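Local coordinates for MNMC2 (PDB 3VYW), which acts as an S-adenosylmethionine-dependent tRNA methyltransferase in wobble-uridine modification, working without the oxidase domain to which such enzymes are usually fused, at residues A[188-193]-A[214-219]; A[99-104]-A[210-215]; A[113-118]-A[125-130]. One frame throughout, in Å; residues are numbered along the deposited sequence.

Interaction 1 (A[188-193]-A[214-219]). With SAM (S-adenosylmethionine), chain E.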
loop_
_atom_site.group_PDB
_atom_site.type_symbol
_atom_site.label_atom_id
_atom_site.label_comp_id
_atom_site.label_asym_id
_atom_site.label_seq_id
_atom_site.Cartn_x
_atom_site.Cartn_y
_atom_site.Cartn_z
ATOM N N ASP A 188 -6.305 12.120 -8.459
ATOM C CA ASP A 188 -5.191 12.198 -9.373
ATOM C C ASP A 188 -4.094 11.193 -9.128
ATOM O O ASP A 188 -3.484 10.734 -10.041
ATOM C CB ASP A 188 -4.649 13.603 -9.429
ATOM C CG ASP A 188 -5.598 14.521 -10.048
ATOM O OD1 ASP A 188 -5.880 14.344 -11.224
ATOM O OD2 ASP A 188 -6.098 15.412 -9.373
ATOM N N ALA A 189 -3.810 10.928 -7.870
ATOM C CA ALA A 189 -2.828 9.975 -7.469
ATOM C C ALA A 189 -3.379 9.146 -6.366
ATOM O O ALA A 189 -4.009 9.656 -5.501
ATOM C CB ALA A 189 -1.607 10.687 -6.980
ATOM N N VAL A 190 -3.115 7.857 -6.389
ATOM C CA VAL A 190 -3.337 7.023 -5.244
ATOM C C VAL A 190 -1.994 6.570 -4.782
ATOM O O VAL A 190 -1.289 5.990 -5.519
ATOM C CB VAL A 190 -4.095 5.773 -5.606
ATOM C CG1 VAL A 190 -4.280 4.893 -4.393
ATOM C CG2 VAL A 190 -5.395 6.118 -6.264
ATOM N N PHE A 191 -1.641 6.861 -3.554
ATOM C CA PHE A 191 -0.389 6.403 -3.033
ATOM C C PHE A 191 -0.710 5.192 -2.230
ATOM O O PHE A 191 -1.219 5.302 -1.176
ATOM C CB PHE A 191 0.187 7.425 -2.083
ATOM C CG PHE A 191 0.726 8.638 -2.738
ATOM C CD1 PHE A 191 0.904 9.777 -2.007
ATOM C CD2 PHE A 191 1.050 8.650 -4.056
ATOM C CE1 PHE A 191 1.391 10.899 -2.584
ATOM C CE2 PHE A 191 1.550 9.764 -4.635
ATOM C CZ PHE A 191 1.716 10.890 -3.903
ATOM N N HIS A 192 -0.416 4.027 -2.736
ATOM C CA HIS A 192 -0.834 2.859 -2.072
ATOM C C HIS A 192 0.265 2.281 -1.292
ATOM O O HIS A 192 1.032 1.515 -1.791
ATOM C CB HIS A 192 -1.283 1.893 -3.122
ATOM C CG HIS A 192 -2.156 0.815 -2.608
ATOM N ND1 HIS A 192 -3.391 0.696 -2.961
ATOM C CD2 HIS A 192 -1.909 -0.192 -1.742
ATOM C CE1 HIS A 192 -3.927 -0.325 -2.354
ATOM N NE2 HIS A 192 -3.074 -0.927 -1.605
ATOM N N ASP A 193 0.321 2.609 -0.027
ATOM C CA ASP A 193 1.475 2.303 0.764
ATOM C C ASP A 193 1.133 1.570 2.016
ATOM O O ASP A 193 1.199 2.101 3.078
ATOM C CB ASP A 193 2.171 3.581 1.129
ATOM C CG ASP A 193 3.566 3.370 1.527
ATOM O OD1 ASP A 193 4.082 2.301 1.290
ATOM O OD2 ASP A 193 4.155 4.265 2.090
ATOM N N GLU A 214 -12.882 2.920 -8.015
ATOM C CA GLU A 214 -14.003 3.783 -8.121
ATOM C C GLU A 214 -13.579 5.175 -7.774
ATOM O O GLU A 214 -14.238 6.123 -8.079
ATOM C CB GLU A 214 -15.102 3.331 -7.196
ATOM C CG GLU A 214 -15.831 2.105 -7.646
ATOM C CD GLU A 214 -16.519 1.421 -6.498
ATOM O OE1 GLU A 214 -16.815 0.220 -6.581
ATOM O OE2 GLU A 214 -16.773 2.088 -5.498
ATOM N N ARG A 215 -12.459 5.289 -7.111
ATOM C CA ARG A 215 -12.050 6.535 -6.555
ATOM C C ARG A 215 -10.872 7.155 -7.230
ATOM O O ARG A 215 -10.258 8.026 -6.703
ATOM C CB ARG A 215 -11.823 6.364 -5.083
ATOM C CG ARG A 215 -13.019 6.776 -4.275
ATOM C CD ARG A 215 -13.275 5.909 -3.078
ATOM N NE ARG A 215 -14.215 4.875 -3.385
ATOM C CZ ARG A 215 -15.197 4.530 -2.599
ATOM N NH1 ARG A 215 -15.372 5.159 -1.473
ATOM N NH2 ARG A 215 -16.005 3.571 -2.944
ATOM N N ILE A 216 -10.565 6.705 -8.421
ATOM C CA ILE A 216 -9.433 7.238 -9.129
ATOM C C ILE A 216 -9.826 7.807 -10.459
ATOM O O ILE A 216 -10.609 7.238 -11.170
ATOM C CB ILE A 216 -8.306 6.220 -9.283
ATOM C CG1 ILE A 216 -7.068 6.873 -9.858
ATOM C CG2 ILE A 216 -8.725 5.090 -10.154
ATOM C CD1 ILE A 216 -5.888 5.969 -9.956
ATOM N N ASP A 217 -9.262 8.952 -10.780
ATOM C CA ASP A 217 -9.520 9.592 -12.027
ATOM C C ASP A 217 -8.938 8.698 -13.047
ATOM O O ASP A 217 -7.983 8.051 -12.780
ATOM C CB ASP A 217 -8.818 10.933 -12.077
ATOM C CG ASP A 217 -9.132 11.689 -13.309
ATOM O OD1 ASP A 217 -8.211 12.061 -14.044
ATOM O OD2 ASP A 217 -10.317 11.923 -13.549
ATOM N N GLU A 218 -9.513 8.693 -14.223
ATOM C CA GLU A 218 -9.121 7.811 -15.296
ATOM C C GLU A 218 -7.730 8.036 -15.730
ATOM O O GLU A 218 -7.077 7.138 -16.140
ATOM C CB GLU A 218 -9.962 8.088 -16.500
ATOM C CG GLU A 218 -11.388 7.669 -16.386
ATOM C CD GLU A 218 -11.919 7.315 -17.723
ATOM O OE1 GLU A 218 -11.590 8.043 -18.666
ATOM O OE2 GLU A 218 -12.628 6.308 -17.838
ATOM N N LYS A 219 -7.307 9.275 -15.689
ATOM C CA LYS A 219 -5.993 9.651 -16.118
ATOM C C LYS A 219 -5.071 9.705 -14.944
ATOM O O LYS A 219 -3.956 10.084 -15.068
ATOM C CB LYS A 219 -6.027 11.002 -16.806
ATOM C CG LYS A 219 -6.812 11.006 -18.090
ATOM C CD LYS A 219 -5.967 10.525 -19.232
ATOM C CE LYS A 219 -6.730 10.571 -20.529
ATOM N NZ LYS A 219 -5.973 9.867 -21.589
HETATM N N SAM E . 2.615 5.810 4.112
HETATM C CA SAM E . 3.335 5.874 5.327
HETATM C C SAM E . 4.283 6.992 5.129
HETATM O O SAM E . 4.934 7.469 6.025
HETATM O OXT SAM E . 4.364 7.466 4.035
HETATM C CB SAM E . 3.874 4.478 5.544
HETATM C CG SAM E . 2.715 3.632 6.084
HETATM S SD SAM E . 3.004 2.045 6.391
HETATM C CE SAM E . 3.757 1.396 5.101
HETATM C "C5'" SAM E . 1.591 1.195 6.559
HETATM C "C4'" SAM E . 0.430 1.916 7.257
HETATM O "O4'" SAM E . -0.793 1.305 6.895
HETATM C "C3'" SAM E . 0.461 1.840 8.769
HETATM O "O3'" SAM E . 0.094 3.087 9.316
HETATM C "C2'" SAM E . -0.614 0.846 9.110
HETATM O "O2'" SAM E . -1.162 1.123 10.369
HETATM C "C1'" SAM E . -1.610 1.085 8.025
HETATM N N9 SAM E . -2.594 -0.002 7.832
HETATM C C8 SAM E . -2.371 -1.292 7.740
HETATM N N7 SAM E . -3.482 -1.975 7.551
HETATM C C5 SAM E . -4.462 -1.121 7.521
HETATM C C6 SAM E . -5.907 -1.183 7.350
HETATM N N6 SAM E . -6.550 -2.324 7.176
HETATM N N1 SAM E . -6.570 -0.063 7.379
HETATM C C2 SAM E . -5.976 1.082 7.538
HETATM N N3 SAM E . -4.695 1.203 7.707
HETATM C C4 SAM E . -3.882 0.166 7.712
#
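Two carboxylates lie close together here: Asp188 OD1 comes within 4.3 Å of Asp217 OD1. The like charges would probably repel, but Asp188 has stronger partners. Asp188 OD1 forms a salt bridge with Arg95, and its OD2 accepts a hydrogen bond from the backbone N of Arg99. Asp217 OD1 takes a weak hydrogen bond from Lys219 N at 3.4 Å. The apolar part of the contact is one buried pair. Val190 CG2 meets Ile216 CD1 at 3.7 Å, and the two side chains cross at about a right angle. Ile216 is fully extended, with CG1 anti to the backbone N (chi1 -172°), which carries CD1 out to the valine. Next to it, Arg215 NH2 bridges Glu214 OE2 at 3.1 Å, nearly in the guanidinium plane. Just past the far end of the strand, Asp193 OD2 accepts a hydrogen bond from the amino N of S-adenosylmethionine at 3.0 Å. Asn110 adds a weak bond to the same oxygen. With an alanine here, the cofactor's amino group would probably lose its carboxylate partner and keep the Gly104 carbonyl. Strand 187-192 sits in the mixed central sheet, between strands 97-103 and 220-224. Ala189 and Phe191 turn to helix 88-94, while Val190 faces the chain that follows helix 206-213.

Interaction 2 (A[99-104]-A[210-215]). With SAM (S-adenosylmethionine), chain E.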
loop_
_atom_site.group_PDB
_atom_site.type_symbol
_atom_site.label_atom_id
_atom_site.label_comp_id
_atom_site.label_asym_id
_atom_site.label_seq_id
_atom_site.Cartn_x
_atom_site.Cartn_y
_atom_site.Cartn_z
ATOM N N ARG A 99 -5.819 15.990 -6.300
ATOM C CA ARG A 99 -6.363 15.095 -5.316
ATOM C C ARG A 99 -5.558 13.820 -5.116
ATOM O O ARG A 99 -5.297 13.106 -6.029
ATOM C CB ARG A 99 -7.770 14.720 -5.704
ATOM C CG ARG A 99 -8.560 15.859 -6.273
ATOM C CD ARG A 99 -10.026 15.632 -6.053
ATOM N NE ARG A 99 -10.804 16.838 -6.240
ATOM C CZ ARG A 99 -10.816 17.558 -7.345
ATOM N NH1 ARG A 99 -10.081 17.202 -8.368
ATOM N NH2 ARG A 99 -11.558 18.639 -7.420
ATOM N N ILE A 100 -5.190 13.547 -3.885
ATOM C CA ILE A 100 -4.484 12.338 -3.568
ATOM C C ILE A 100 -5.241 11.433 -2.641
ATOM O O ILE A 100 -5.699 11.840 -1.621
ATOM C CB ILE A 100 -3.167 12.647 -2.898
ATOM C CG1 ILE A 100 -2.353 13.557 -3.768
ATOM C CG2 ILE A 100 -2.424 11.372 -2.609
ATOM C CD1 ILE A 100 -1.067 13.959 -3.130
ATOM N N LEU A 101 -5.329 10.177 -3.012
ATOM C CA LEU A 101 -5.886 9.155 -2.176
ATOM C C LEU A 101 -4.719 8.460 -1.536
ATOM O O LEU A 101 -3.914 7.913 -2.189
ATOM C CB LEU A 101 -6.655 8.182 -3.044
ATOM C CG LEU A 101 -7.972 7.633 -2.580
ATOM C CD1 LEU A 101 -8.104 6.157 -2.797
ATOM C CD2 LEU A 101 -8.151 7.963 -1.142
ATOM N N ASP A 102 -4.614 8.516 -0.226
ATOM C CA ASP A 102 -3.463 7.959 0.440
ATOM C C ASP A 102 -3.801 6.737 1.229
ATOM O O ASP A 102 -4.507 6.815 2.169
ATOM C CB ASP A 102 -2.891 9.001 1.367
ATOM C CG ASP A 102 -1.532 8.677 1.819
ATOM O OD1 ASP A 102 -0.767 8.201 1.004
ATOM O OD2 ASP A 102 -1.202 8.890 2.981
ATOM N N VAL A 103 -3.248 5.603 0.861
ATOM C CA VAL A 103 -3.535 4.370 1.547
ATOM C C VAL A 103 -2.481 4.084 2.595
ATOM O O VAL A 103 -1.436 3.630 2.290
ATOM C CB VAL A 103 -3.548 3.225 0.543
ATOM C CG1 VAL A 103 -3.609 1.915 1.233
ATOM C CG2 VAL A 103 -4.681 3.338 -0.416
ATOM N N GLY A 104 -2.787 4.379 3.841
ATOM C CA GLY A 104 -1.869 4.245 4.948
ATOM C C GLY A 104 -1.151 5.513 5.296
ATOM O O GLY A 104 -0.159 5.816 4.734
ATOM N N SER A 210 -10.718 -2.714 -6.162
ATOM C CA SER A 210 -11.896 -2.331 -6.880
ATOM C C SER A 210 -12.524 -1.112 -6.282
ATOM O O SER A 210 -13.014 -0.266 -6.983
ATOM C CB SER A 210 -12.896 -3.470 -6.823
ATOM O OG SER A 210 -13.745 -3.473 -7.924
ATOM N N LEU A 211 -12.564 -1.060 -4.971
ATOM C CA LEU A 211 -13.063 0.095 -4.293
ATOM C C LEU A 211 -12.182 1.285 -4.534
ATOM O O LEU A 211 -12.632 2.373 -4.609
ATOM C CB LEU A 211 -13.249 -0.179 -2.825
ATOM C CG LEU A 211 -14.220 -1.280 -2.492
ATOM C CD1 LEU A 211 -14.080 -1.595 -1.038
ATOM C CD2 LEU A 211 -15.633 -0.868 -2.770
ATOM N N ILE A 212 -10.900 1.049 -4.613
ATOM C CA ILE A 212 -9.945 2.066 -4.928
ATOM C C ILE A 212 -10.155 2.572 -6.303
ATOM O O ILE A 212 -9.910 3.688 -6.559
ATOM C CB ILE A 212 -8.509 1.572 -4.803
ATOM C CG1 ILE A 212 -8.174 1.306 -3.362
ATOM C CG2 ILE A 212 -7.549 2.599 -5.342
ATOM C CD1 ILE A 212 -7.403 2.422 -2.729
ATOM N N LYS A 213 -10.554 1.698 -7.194
ATOM C CA LYS A 213 -10.740 2.013 -8.592
ATOM C C LYS A 213 -11.835 3.030 -8.797
ATOM O O LYS A 213 -11.736 3.877 -9.619
ATOM C CB LYS A 213 -11.045 0.746 -9.362
ATOM C CG LYS A 213 -10.860 0.838 -10.855
ATOM C CD LYS A 213 -12.002 0.191 -11.598
ATOM C CE LYS A 213 -11.697 0.078 -13.060
ATOM N NZ LYS A 213 -12.383 -1.064 -13.694
ATOM N N GLU A 214 -12.882 2.920 -8.015
ATOM C CA GLU A 214 -14.003 3.783 -8.121
ATOM C C GLU A 214 -13.579 5.175 -7.774
ATOM O O GLU A 214 -14.238 6.123 -8.079
ATOM C CB GLU A 214 -15.102 3.331 -7.196
ATOM C CG GLU A 214 -15.831 2.105 -7.646
ATOM C CD GLU A 214 -16.519 1.421 -6.498
ATOM O OE1 GLU A 214 -16.815 0.220 -6.581
ATOM O OE2 GLU A 214 -16.773 2.088 -5.498
ATOM N N ARG A 215 -12.459 5.289 -7.111
ATOM C CA ARG A 215 -12.050 6.535 -6.555
ATOM C C ARG A 215 -10.872 7.155 -7.230
ATOM O O ARG A 215 -10.258 8.026 -6.703
ATOM C CB ARG A 215 -11.823 6.364 -5.083
ATOM C CG ARG A 215 -13.019 6.776 -4.275
ATOM C CD ARG A 215 -13.275 5.909 -3.078
ATOM N NE ARG A 215 -14.215 4.875 -3.385
ATOM C CZ ARG A 215 -15.197 4.530 -2.599
ATOM N NH1 ARG A 215 -15.372 5.159 -1.473
ATOM N NH2 ARG A 215 -16.005 3.571 -2.944
HETATM N N SAM E . 2.615 5.810 4.112
HETATM C CA SAM E . 3.335 5.874 5.327
HETATM C C SAM E . 4.283 6.992 5.129
HETATM O O SAM E . 4.934 7.469 6.025
HETATM O OXT SAM E . 4.364 7.466 4.035
HETATM C CB SAM E . 3.874 4.478 5.544
HETATM C CG SAM E . 2.715 3.632 6.084
HETATM S SD SAM E . 3.004 2.045 6.391
HETATM C CE SAM E . 3.757 1.396 5.101
HETATM C "C5'" SAM E . 1.591 1.195 6.559
HETATM C "C4'" SAM E . 0.430 1.916 7.257
HETATM O "O4'" SAM E . -0.793 1.305 6.895
HETATM C "C3'" SAM E . 0.461 1.840 8.769
HETATM O "O3'" SAM E . 0.094 3.087 9.316
HETATM C "C2'" SAM E . -0.614 0.846 9.110
HETATM O "O2'" SAM E . -1.162 1.123 10.369
HETATM C "C1'" SAM E . -1.610 1.085 8.025
HETATM N N9 SAM E . -2.594 -0.002 7.832
HETATM C C8 SAM E . -2.371 -1.292 7.740
HETATM N N7 SAM E . -3.482 -1.975 7.551
HETATM C C5 SAM E . -4.462 -1.121 7.521
HETATM C C6 SAM E . -5.907 -1.183 7.350
HETATM N N6 SAM E . -6.550 -2.324 7.176
HETATM N N1 SAM E . -6.570 -0.063 7.379
HETATM C C2 SAM E . -5.976 1.082 7.538
HETATM N N3 SAM E . -4.695 1.203 7.707
HETATM C C4 SAM E . -3.882 0.166 7.712
#
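The apolar contact centres on one methyl group, Ile212 CD1. It reaches Val103 CG2 at 3.7 Å and Leu101 CD1 at 3.8 Å. Ile212 holds CG1 anti to its carbonyl carbon (chi1 -68°), which brings CD1 over the strand. Leu101 and Val103 stand two residues apart and so face the same side of strand 97-103, and the isoleucine crosses both at a slant. Arg215 adds only its CB, 4.4 Å from Leu101 CD1, and its guanidinium leads away. The strand is the first of the Rossmann-like methyltransferase sheet, and the helix 206-213 packs on one face of it. As in this family, the strand runs into a glycine-rich turn that holds the cofactor. The polar bonds lie outside the methyl cluster. Gly104 O accepts a hydrogen bond from the amino N of S-adenosylmethionine at 2.8 Å. A side chain at Gly104 would run into the cofactor's ribose O4' and into the carbonyl O of Val103, so the position calls for glycine. On the helix side, Arg215 NE gives a weak hydrogen bond to Leu211 O at 3.2 Å. Beyond the two segments, Arg99 NE pairs with Glu128 and Asp102 OD2 bonds to Ser131.

Interaction 3 (A[113-118]-A[125-130])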
loop_
_atom_site.group_PDB
_atom_site.type_symbol
_atom_site.label_atom_id
_atom_site.label_comp_id
_atom_site.label_asym_id
_atom_site.label_seq_id
_atom_site.Cartn_x
_atom_site.Cartn_y
_atom_site.Cartn_z
ATOM N N VAL A 113 6.418 14.835 1.522
ATOM C CA VAL A 113 7.299 14.967 0.405
ATOM C C VAL A 113 6.576 15.486 -0.810
ATOM O O VAL A 113 7.083 16.299 -1.506
ATOM C CB VAL A 113 8.033 13.662 0.133
ATOM C CG1 VAL A 113 8.713 13.689 -1.200
ATOM C CG2 VAL A 113 9.036 13.431 1.218
ATOM N N ALA A 114 5.381 15.017 -1.044
ATOM C CA ALA A 114 4.618 15.506 -2.140
ATOM C C ALA A 114 4.286 16.968 -2.019
ATOM O O ALA A 114 4.423 17.700 -2.950
ATOM C CB ALA A 114 3.351 14.702 -2.256
ATOM N N LEU A 115 3.831 17.386 -0.863
ATOM C CA LEU A 115 3.431 18.751 -0.658
ATOM C C LEU A 115 4.564 19.711 -0.820
ATOM O O LEU A 115 4.378 20.779 -1.281
ATOM C CB LEU A 115 2.758 18.945 0.677
ATOM C CG LEU A 115 1.399 18.356 0.920
ATOM C CD1 LEU A 115 1.051 18.554 2.366
ATOM C CD2 LEU A 115 0.345 18.965 0.054
ATOM N N LYS A 116 5.754 19.347 -0.429
ATOM C CA LYS A 116 6.849 20.237 -0.680
ATOM C C LYS A 116 7.104 20.477 -2.153
ATOM O O LYS A 116 7.290 21.579 -2.575
ATOM C CB LYS A 116 8.103 19.694 -0.043
ATOM C CG LYS A 116 9.142 20.754 0.190
ATOM C CD LYS A 116 10.530 20.222 -0.023
ATOM C CE LYS A 116 11.512 21.351 -0.138
ATOM N NZ LYS A 116 11.461 22.248 1.030
ATOM N N HIS A 117 7.155 19.425 -2.929
ATOM C CA HIS A 117 7.245 19.540 -4.342
ATOM C C HIS A 117 6.067 20.121 -4.999
ATOM O O HIS A 117 6.200 20.895 -5.902
ATOM C CB HIS A 117 7.603 18.211 -4.931
ATOM C CG HIS A 117 8.907 17.720 -4.452
ATOM N ND1 HIS A 117 9.980 17.734 -5.193
ATOM C CD2 HIS A 117 9.294 17.284 -3.221
ATOM C CE1 HIS A 117 11.000 17.289 -4.490
ATOM N NE2 HIS A 117 10.571 17.016 -3.283
ATOM N N LEU A 118 4.883 19.769 -4.585
ATOM C CA LEU A 118 3.758 20.297 -5.281
ATOM C C LEU A 118 3.741 21.785 -5.156
ATOM O O LEU A 118 3.476 22.473 -6.098
ATOM C CB LEU A 118 2.488 19.790 -4.661
ATOM C CG LEU A 118 2.086 18.404 -5.047
ATOM C CD1 LEU A 118 0.926 17.998 -4.186
ATOM C CD2 LEU A 118 1.673 18.440 -6.485
ATOM N N LEU A 125 -1.504 25.991 -5.462
ATOM C CA LEU A 125 -2.286 24.795 -5.663
ATOM C C LEU A 125 -3.102 24.341 -4.490
ATOM O O LEU A 125 -2.632 24.267 -3.407
ATOM C CB LEU A 125 -1.332 23.682 -6.027
ATOM C CG LEU A 125 -1.928 22.437 -6.619
ATOM C CD1 LEU A 125 -2.227 22.699 -8.058
ATOM C CD2 LEU A 125 -0.889 21.360 -6.485
ATOM N N ARG A 126 -4.335 23.982 -4.721
ATOM C CA ARG A 126 -5.125 23.506 -3.639
ATOM C C ARG A 126 -5.030 22.017 -3.649
ATOM O O ARG A 126 -5.198 21.413 -4.652
ATOM C CB ARG A 126 -6.557 23.958 -3.816
ATOM C CG ARG A 126 -7.474 23.625 -2.669
ATOM C CD ARG A 126 -8.718 22.944 -3.184
ATOM N NE ARG A 126 -9.533 22.403 -2.118
ATOM C CZ ARG A 126 -9.636 22.934 -0.914
ATOM N NH1 ARG A 126 -8.967 24.021 -0.621
ATOM N NH2 ARG A 126 -10.399 22.369 -0.007
ATOM N N VAL A 127 -4.720 21.422 -2.523
ATOM C CA VAL A 127 -4.513 20.004 -2.504
ATOM C C VAL A 127 -5.523 19.279 -1.670
ATOM O O VAL A 127 -5.733 19.617 -0.555
ATOM C CB VAL A 127 -3.130 19.682 -1.995
ATOM C CG1 VAL A 127 -2.844 18.238 -2.221
ATOM C CG2 VAL A 127 -2.107 20.507 -2.711
ATOM N N GLU A 128 -6.148 18.264 -2.230
ATOM C CA GLU A 128 -7.076 17.451 -1.477
ATOM C C GLU A 128 -6.513 16.079 -1.144
ATOM O O GLU A 128 -6.259 15.297 -2.003
ATOM C CB GLU A 128 -8.347 17.246 -2.266
ATOM C CG GLU A 128 -9.210 18.455 -2.431
ATOM C CD GLU A 128 -10.542 18.113 -3.050
ATOM O OE1 GLU A 128 -10.848 18.617 -4.138
ATOM O OE2 GLU A 128 -11.290 17.339 -2.446
ATOM N N ILE A 129 -6.350 15.804 0.132
ATOM C CA ILE A 129 -5.889 14.521 0.577
ATOM C C ILE A 129 -6.878 13.800 1.460
ATOM O O ILE A 129 -7.345 14.327 2.418
ATOM C CB ILE A 129 -4.597 14.655 1.373
ATOM C CG1 ILE A 129 -3.556 15.350 0.544
ATOM C CG2 ILE A 129 -4.082 13.309 1.784
ATOM C CD1 ILE A 129 -2.391 15.817 1.352
ATOM N N ILE A 130 -7.157 12.557 1.117
ATOM C CA ILE A 130 -7.841 11.627 1.977
ATOM C C ILE A 130 -6.943 10.459 2.290
ATOM O O ILE A 130 -6.434 9.818 1.431
ATOM C CB ILE A 130 -9.090 11.101 1.303
ATOM C CG1 ILE A 130 -10.027 12.252 1.028
ATOM C CG2 ILE A 130 -9.742 10.051 2.158
ATOM C CD1 ILE A 130 -11.332 11.844 0.427
#
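Leu115 and Leu118 both hold CG anti to the carbonyl carbon, beside the backbone N (chi1 -69° and -80°). This sends their branches from helix 109-121 toward strand 126-133, onto Val127 and Leu125. Leu125 answers from the chain just before the strand. Its CG is anti to the backbone N, and its CD2 comes back to meet the helix. Leu115 CD2 sits over the fork of Val127, 4.0 Å from both CG1 and CG2. The same CD2 lies 4.4 Å from Ile129 CD1, a looser touch. One turn further along the helix, Leu118 CD2 meets Leu125 CD2 at 3.9 Å, and the two side chains cross at a slant. The other branch of that leucine, Leu118 CD1, lies 4.2 Å from Val127 CG2, so Val127 touches both leucines of the helix. The axes of 113-118 and 126-130 run nearly antiparallel, at 164°, and approach to 10.6 Å. Helix and strand form the second half of a beta-alpha-beta unit, in which strand 97-103 leads through the helix to strand 126-133. Leu118 also packs on helix 88-94. Leu125 also touches Ile98 of the neighbouring strand. Arg126 alternates with the inward residues and makes a salt bridge elsewhere, to Glu162. No hydrogen bond joins the two segments. The contact is made of buried aliphatic carbons, mostly methyls, so it rests on the fit of branched side chains and the exclusion of water, not on directed bonds.

From the N terminus, strand 97-103 opens interaction 2. Its partner comes more than 100 residues later. Interaction 3 opens next and is the first to close, as helix 109-121 turns back onto strand 126-133 in a short loop. It lies wholly within the span of interaction 2. Interaction 1 then opens on strand 187-192, also within that span. The two spans overlap and end on the same stretch, sharing Glu214 and Arg215, but interaction 1 runs a few residues further, to 219. Strands 126-133, 97-103 and 187-192 are neighbours in one parallel run of the sheet. Backbone hydrogen bonds probably join neighbouring strands. Interactions 1 and 2 both border the cofactor, while interaction 3 lies further out.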